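Local coordinates for protein probable arylamine n-acetyl transferase (Mycobacterium abscessus, PDB 4GUZ) that probably transfers acetyl groups from acetyl-coenzyme A to arylamine substrates, at residues V59-P64 with A203-V208; Q67-R72 with C79-A84; L129-V132 with T136-L139. All coordinates share one frame; numbering follows the deposited sequence.

Contact 1. Residues V59-P64 with A203-V208; sequences VALDIP and AASYFV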
# COMPACT_ATOMS: atom_id res chain seq x y z
N VAL A 59 -12.76 8.66 -0.07
CA VAL A 59 -11.94 8.01 -1.10
C VAL A 59 -12.82 7.03 -1.89
O VAL A 59 -13.38 6.11 -1.28
CB VAL A 59 -10.69 7.30 -0.48
CG1 VAL A 59 -9.98 6.43 -1.50
CG2 VAL A 59 -9.72 8.30 0.16
N ALA A 60 -12.90 7.18 -3.22
CA ALA A 60 -13.66 6.26 -4.09
C ALA A 60 -12.87 4.97 -4.28
O ALA A 60 -11.68 5.03 -4.61
CB ALA A 60 -13.93 6.91 -5.44
N LEU A 61 -13.50 3.81 -4.05
CA LEU A 61 -12.79 2.54 -4.19
C LEU A 61 -13.25 1.75 -5.41
O LEU A 61 -12.67 0.71 -5.72
CB LEU A 61 -12.89 1.68 -2.91
CG LEU A 61 -12.32 2.27 -1.62
CD1 LEU A 61 -12.48 1.31 -0.50
CD2 LEU A 61 -10.83 2.63 -1.78
N ASP A 62 -14.25 2.26 -6.16
CA ASP A 62 -14.73 1.55 -7.35
C ASP A 62 -13.65 1.57 -8.44
O ASP A 62 -12.97 2.59 -8.62
CB ASP A 62 -16.07 2.13 -7.83
CG ASP A 62 -16.00 3.57 -8.26
OD1 ASP A 62 -16.17 4.45 -7.39
OD2 ASP A 62 -15.76 3.82 -9.46
N ILE A 63 -13.48 0.43 -9.15
CA ILE A 63 -12.43 0.22 -10.15
C ILE A 63 -12.38 1.35 -11.21
O ILE A 63 -11.28 1.85 -11.42
CB ILE A 63 -12.46 -1.21 -10.77
CG1 ILE A 63 -11.90 -2.25 -9.78
CG2 ILE A 63 -11.72 -1.33 -12.12
CD1 ILE A 63 -10.45 -1.94 -9.25
N PRO A 64 -13.51 1.78 -11.86
CA PRO A 64 -13.40 2.89 -12.83
C PRO A 64 -12.80 4.16 -12.24
O PRO A 64 -11.94 4.78 -12.88
CB PRO A 64 -14.85 3.10 -13.28
CG PRO A 64 -15.50 1.77 -13.08
CD PRO A 64 -14.90 1.30 -11.78
N ALA A 203 -16.03 -0.36 4.26
CA ALA A 203 -16.36 -0.07 5.66
C ALA A 203 -15.11 0.40 6.43
O ALA A 203 -15.19 1.36 7.20
CB ALA A 203 -16.96 -1.30 6.33
N ALA A 204 -13.96 -0.24 6.16
CA ALA A 204 -12.67 0.10 6.79
C ALA A 204 -12.16 1.43 6.28
O ALA A 204 -11.69 2.24 7.08
CB ALA A 204 -11.66 -1.00 6.52
N SER A 205 -12.26 1.67 4.97
CA SER A 205 -11.84 2.92 4.32
C SER A 205 -12.65 4.11 4.83
O SER A 205 -12.09 5.19 5.00
CB SER A 205 -11.98 2.81 2.81
OG SER A 205 -11.34 3.91 2.17
N TYR A 206 -13.96 3.91 5.10
CA TYR A 206 -14.80 4.97 5.66
C TYR A 206 -14.19 5.50 6.98
O TYR A 206 -14.11 6.72 7.16
CB TYR A 206 -16.25 4.49 5.89
CG TYR A 206 -17.13 5.55 6.52
CD1 TYR A 206 -17.65 6.59 5.75
CD2 TYR A 206 -17.41 5.53 7.88
CE1 TYR A 206 -18.42 7.60 6.33
CE2 TYR A 206 -18.16 6.54 8.47
CZ TYR A 206 -18.67 7.57 7.70
OH TYR A 206 -19.45 8.55 8.26
N PHE A 207 -13.74 4.59 7.87
CA PHE A 207 -13.09 4.94 9.14
C PHE A 207 -11.72 5.59 8.87
O PHE A 207 -11.42 6.65 9.42
CB PHE A 207 -12.92 3.67 10.03
CG PHE A 207 -12.02 3.81 11.24
CD1 PHE A 207 -10.70 3.38 11.20
CD2 PHE A 207 -12.51 4.32 12.44
CE1 PHE A 207 -9.87 3.51 12.32
CE2 PHE A 207 -11.68 4.45 13.56
CZ PHE A 207 -10.36 4.04 13.49
N VAL A 208 -10.89 4.95 8.01
CA VAL A 208 -9.55 5.45 7.69
C VAL A 208 -9.59 6.87 7.06
O VAL A 208 -8.77 7.72 7.42
CB VAL A 208 -8.74 4.44 6.83
CG1 VAL A 208 -7.41 5.03 6.35
CG2 VAL A 208 -8.48 3.16 7.62
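Leu-61 sets its CG beside the backbone N (chi1 -61°) and then runs on extended to CD1, while Ser-205 turns its OG away from its own backbone N (chi1 -169°); together these torsions bring a leucine methyl against the short side chain of a serine on a helix. Leu-61 CD1 lies 3.7 Å from Ser-205 CB and 3.9 Å from Ser-205 OG, with the other methyl, CD2, slightly farther from the hydroxyl. The contact is van der Waals packing, small in area and carried mainly by one leucine methyl. A serine suits this place because its slim side chain lets the leucine come close to the helix, while its polar end is satisfied by a hydrogen bond between its OG and the hydroxyl of Tyr-78. Val-59 approaches the same hydroxyl more loosely, with its CB 4.4 Å from Ser-205 OG, so Val-59 and Leu-61, on either side of Ala-60, both point their side chains toward this serine. Beyond them the chain turns into helix 63-72, where Asp-62 occupies the N-cap and its OD2 accepts from the backbone N of Ala-65, a common role for aspartate at a helix start. The contact thus joins the connection leading into helix 63-72 with the middle of helix 198-210. Helix 79-92 lies against both segments: Tyr-80 touches Leu-61, Ala-204 and Ser-205, and Glu-81 touches Val-59. Val-208, farther along helix 198-210, packs on Tyr-78 and on Thr-115, just before strand 116-123.

Contact 2. Residues Q67-R72 with C79-A84; sequences QAKLLR and CYEHVA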
# COMPACT_ATOMS: atom_id res chain seq x y z
N GLN A 67 -8.81 3.33 -11.32
CA GLN A 67 -7.88 3.24 -12.45
C GLN A 67 -7.74 4.58 -13.20
O GLN A 67 -6.66 4.88 -13.69
CB GLN A 67 -8.23 2.09 -13.42
CG GLN A 67 -9.50 2.27 -14.25
CD GLN A 67 -9.84 1.01 -15.01
OE1 GLN A 67 -9.02 0.09 -15.14
NE2 GLN A 67 -11.06 0.94 -15.49
N ALA A 68 -8.81 5.39 -13.24
CA ALA A 68 -8.75 6.72 -13.87
C ALA A 68 -7.82 7.65 -13.05
O ALA A 68 -6.97 8.31 -13.63
CB ALA A 68 -10.15 7.32 -13.98
N LYS A 69 -7.95 7.65 -11.71
CA LYS A 69 -7.09 8.46 -10.85
C LYS A 69 -5.63 7.95 -10.87
O LYS A 69 -4.72 8.72 -11.16
CB LYS A 69 -7.65 8.46 -9.42
CG LYS A 69 -6.86 9.30 -8.42
CD LYS A 69 -7.26 8.88 -7.02
CE LYS A 69 -6.57 9.66 -5.96
NZ LYS A 69 -6.95 9.15 -4.62
N LEU A 70 -5.41 6.65 -10.61
CA LEU A 70 -4.06 6.06 -10.49
C LEU A 70 -3.28 5.88 -11.79
O LEU A 70 -2.05 5.91 -11.75
CB LEU A 70 -4.10 4.71 -9.73
CG LEU A 70 -4.63 4.77 -8.30
CD1 LEU A 70 -4.31 3.51 -7.52
CD2 LEU A 70 -4.07 5.92 -7.56
N LEU A 71 -3.96 5.69 -12.93
CA LEU A 71 -3.24 5.44 -14.18
C LEU A 71 -3.33 6.60 -15.19
O LEU A 71 -2.56 6.61 -16.15
CB LEU A 71 -3.78 4.15 -14.87
CG LEU A 71 -3.96 2.84 -14.09
CD1 LEU A 71 -4.59 1.77 -14.98
CD2 LEU A 71 -2.63 2.30 -13.58
N ARG A 72 -4.29 7.53 -15.01
CA ARG A 72 -4.53 8.58 -16.01
C ARG A 72 -4.43 10.03 -15.46
O ARG A 72 -4.71 10.98 -16.19
CB ARG A 72 -5.89 8.35 -16.69
CG ARG A 72 -5.94 6.98 -17.35
CD ARG A 72 -7.11 6.81 -18.30
NE ARG A 72 -8.36 6.51 -17.61
CZ ARG A 72 -8.96 5.33 -17.60
NH1 ARG A 72 -8.41 4.29 -18.21
NH2 ARG A 72 -10.11 5.17 -16.96
N CYS A 79 -3.82 2.25 0.77
CA CYS A 79 -3.91 0.78 0.73
C CYS A 79 -5.13 0.23 -0.02
O CYS A 79 -4.97 -0.62 -0.90
CB CYS A 79 -3.75 0.15 2.11
SG CYS A 79 -5.18 0.33 3.22
N TYR A 80 -6.33 0.74 0.29
CA TYR A 80 -7.58 0.21 -0.25
C TYR A 80 -7.71 0.49 -1.75
O TYR A 80 -8.27 -0.35 -2.45
CB TYR A 80 -8.78 0.70 0.59
CG TYR A 80 -8.76 0.09 1.97
CD1 TYR A 80 -8.61 -1.28 2.15
CD2 TYR A 80 -8.80 0.89 3.11
CE1 TYR A 80 -8.48 -1.84 3.42
CE2 TYR A 80 -8.69 0.34 4.39
CZ TYR A 80 -8.57 -1.03 4.54
OH TYR A 80 -8.48 -1.61 5.77
N GLU A 81 -7.11 1.56 -2.26
CA GLU A 81 -7.13 1.85 -3.69
C GLU A 81 -6.18 0.89 -4.42
O GLU A 81 -6.53 0.33 -5.46
CB GLU A 81 -6.72 3.29 -3.95
CG GLU A 81 -7.80 4.26 -3.55
CD GLU A 81 -7.27 5.68 -3.49
OE1 GLU A 81 -6.66 6.03 -2.46
OE2 GLU A 81 -7.45 6.43 -4.48
N HIS A 82 -4.98 0.69 -3.83
CA HIS A 82 -3.96 -0.24 -4.32
C HIS A 82 -4.51 -1.68 -4.34
O HIS A 82 -4.33 -2.38 -5.33
CB HIS A 82 -2.71 -0.16 -3.42
CG HIS A 82 -1.81 0.99 -3.72
ND1 HIS A 82 -0.69 0.84 -4.50
CD2 HIS A 82 -1.92 2.29 -3.36
CE1 HIS A 82 -0.13 2.04 -4.57
NE2 HIS A 82 -0.84 2.95 -3.90
N VAL A 83 -5.14 -2.13 -3.23
CA VAL A 83 -5.69 -3.50 -3.14
C VAL A 83 -6.86 -3.68 -4.15
O VAL A 83 -6.92 -4.73 -4.80
CB VAL A 83 -6.06 -3.91 -1.69
CG1 VAL A 83 -6.99 -5.12 -1.66
CG2 VAL A 83 -4.80 -4.21 -0.89
N ALA A 84 -7.72 -2.66 -4.34
CA ALA A 84 -8.81 -2.75 -5.33
C ALA A 84 -8.22 -3.01 -6.72
O ALA A 84 -8.64 -3.95 -7.40
CB ALA A 84 -9.66 -1.47 -5.33
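Lys-69 and Glu-81 meet with their side chains at about a right angle, joining two consecutive helices of the N-terminal helical region of the arylamine N-acetyltransferase fold. The lysine CG lies anti to the backbone N (chi1 -179°), and this torsion, with the extended chain beyond CG, sends the ammonium group across to the neighbouring helix. There NZ forms a salt bridge of 2.8 Å to Glu-81 OE2, using the syn lone pair of that oxygen, on the side of OE1. The aliphatic part of the lysine takes part too, with CD 3.5 Å from Glu-81 OE2. Lys-69 NZ also pairs with Asp-52, so one cation serves two carboxylates, which probably keeps the buried glutamate ionised. The second glutamate oxygen, OE1, accepts from the backbone N of Tyr-78, just before helix 79-92, and these two attachments together limit rotation of the carboxylate. A glutamate suits this first helical turn, where a negative charge would be favoured by the helix dipole. Next to the ion pair, Leu-70 supplies the nonpolar part of the interface, with CD1 4.3 Å from Glu-81 CB; Leu-70 also packs on Ile-46. Helix 79-92 begins with Cys-79, probably the acetyl-accepting cysteine as in relatives, whose SG lies 3.5 Å above the ring plane of Tyr-80, over the ring centre.

Contact 3. Residues L129-V132 with T136-L139; sequences LCDV and TSPL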
# COMPACT_ATOMS: atom_id res chain seq x y z
N LEU A 129 2.10 -13.78 0.38
CA LEU A 129 1.56 -12.51 0.84
C LEU A 129 1.91 -11.42 -0.15
O LEU A 129 3.09 -11.21 -0.44
CB LEU A 129 2.13 -12.17 2.24
CG LEU A 129 1.70 -10.80 2.81
CD1 LEU A 129 0.22 -10.75 3.03
CD2 LEU A 129 2.53 -10.46 4.05
N CYS A 130 0.89 -10.71 -0.67
CA CYS A 130 1.13 -9.59 -1.58
C CYS A 130 0.72 -8.30 -0.88
O CYS A 130 -0.44 -7.86 -0.96
CB CYS A 130 0.40 -9.78 -2.91
SG CYS A 130 0.96 -11.22 -3.86
N ASP A 131 1.68 -7.69 -0.17
CA ASP A 131 1.47 -6.43 0.56
C ASP A 131 1.85 -5.31 -0.39
O ASP A 131 2.96 -4.79 -0.36
CB ASP A 131 2.29 -6.42 1.83
CG ASP A 131 1.94 -5.30 2.80
OD1 ASP A 131 1.02 -4.51 2.48
OD2 ASP A 131 2.58 -5.22 3.86
N VAL A 132 0.94 -4.98 -1.31
CA VAL A 132 1.22 -4.06 -2.42
C VAL A 132 0.90 -2.58 -2.13
O VAL A 132 1.36 -1.72 -2.89
CB VAL A 132 0.51 -4.50 -3.73
CG1 VAL A 132 0.94 -5.91 -4.16
CG2 VAL A 132 -1.02 -4.37 -3.62
N THR A 136 5.73 1.94 1.72
CA THR A 136 7.10 1.38 1.76
C THR A 136 6.95 -0.13 1.72
O THR A 136 7.49 -0.88 2.54
CB THR A 136 7.89 1.89 2.97
OG1 THR A 136 7.12 1.68 4.16
CG2 THR A 136 8.29 3.36 2.83
N SER A 137 6.20 -0.57 0.73
CA SER A 137 5.80 -1.93 0.52
C SER A 137 6.94 -2.86 0.11
O SER A 137 7.85 -2.46 -0.62
CB SER A 137 4.75 -1.98 -0.59
OG SER A 137 3.44 -2.00 -0.04
N PRO A 138 6.83 -4.16 0.47
CA PRO A 138 7.76 -5.14 -0.08
C PRO A 138 7.65 -5.13 -1.59
O PRO A 138 6.56 -4.90 -2.14
CB PRO A 138 7.23 -6.46 0.50
CG PRO A 138 6.54 -6.07 1.76
CD PRO A 138 5.83 -4.82 1.34
N LEU A 139 8.80 -5.28 -2.28
CA LEU A 139 8.83 -5.23 -3.74
C LEU A 139 8.52 -6.58 -4.32
O LEU A 139 8.39 -6.70 -5.53
CB LEU A 139 10.18 -4.72 -4.25
CG LEU A 139 10.59 -3.29 -3.84
CD1 LEU A 139 12.03 -3.05 -4.14
CD2 LEU A 139 9.78 -2.25 -4.56
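Asp-131 sets its CB 3.9 Å from Pro-138 CD, and the two side chains cross obliquely. The same CD comes within 3.3 Å of Asp-131 O, so this one methylene touches both the backbone oxygen and the side chain. Ser-137 adds the polar link: its OG donates to Asp-131 O over 2.8 Å, at a C=O...O angle of 125° and from well above the carbonyl plane, 43° out of it. That hydroxyl also accepts from the backbone N of Phe-134, as a serine can, and so bridges two points of the turn that follows strand 126-130. Asp-131 is placed with Cys-79 and His-116 in an arrangement consistent with the Cys-His-Asp triad of arylamine N-acetyltransferases, in which it would be the acid. With CG anti to its backbone N (chi1 -168°), the aspartate directs its carboxylate to two histidines, OD1 hydrogen-bonded to His-116 NE2 and OD2 to His-189 NE2. In Pro-138 CD takes the place of the amide hydrogen, which lets a methylene bonded to the nitrogen lie against Asp-131 O, and the proline's own carbonyl oxygen accepts from Gln-39 NE2 on helix 32-45.

In the fold
Contacts 1 and 2 share helix 63-72 and adjoin directly, their centres about 11 Å apart. Ile-63 CD1 reaches 3.3 Å from Ala-84 O, packing the start of helix 63-72 on helix 79-92. Contact 3 also meets helix 79-92, its centre about 15 Å from that of contact 2, and the two touch where His-82 ND1 comes 3.7 Å from Val-132 O. Contacts 2 and 3 hold the presumed catalytic cysteine and aspartate, with His-116 of strand 116-123 completing the likely triad. Contact 1 is more peripheral: its nearest atoms stay about 11 Å from contact 3, although the side chain of Ser-205 lies near the residues of the likely triad without touching them.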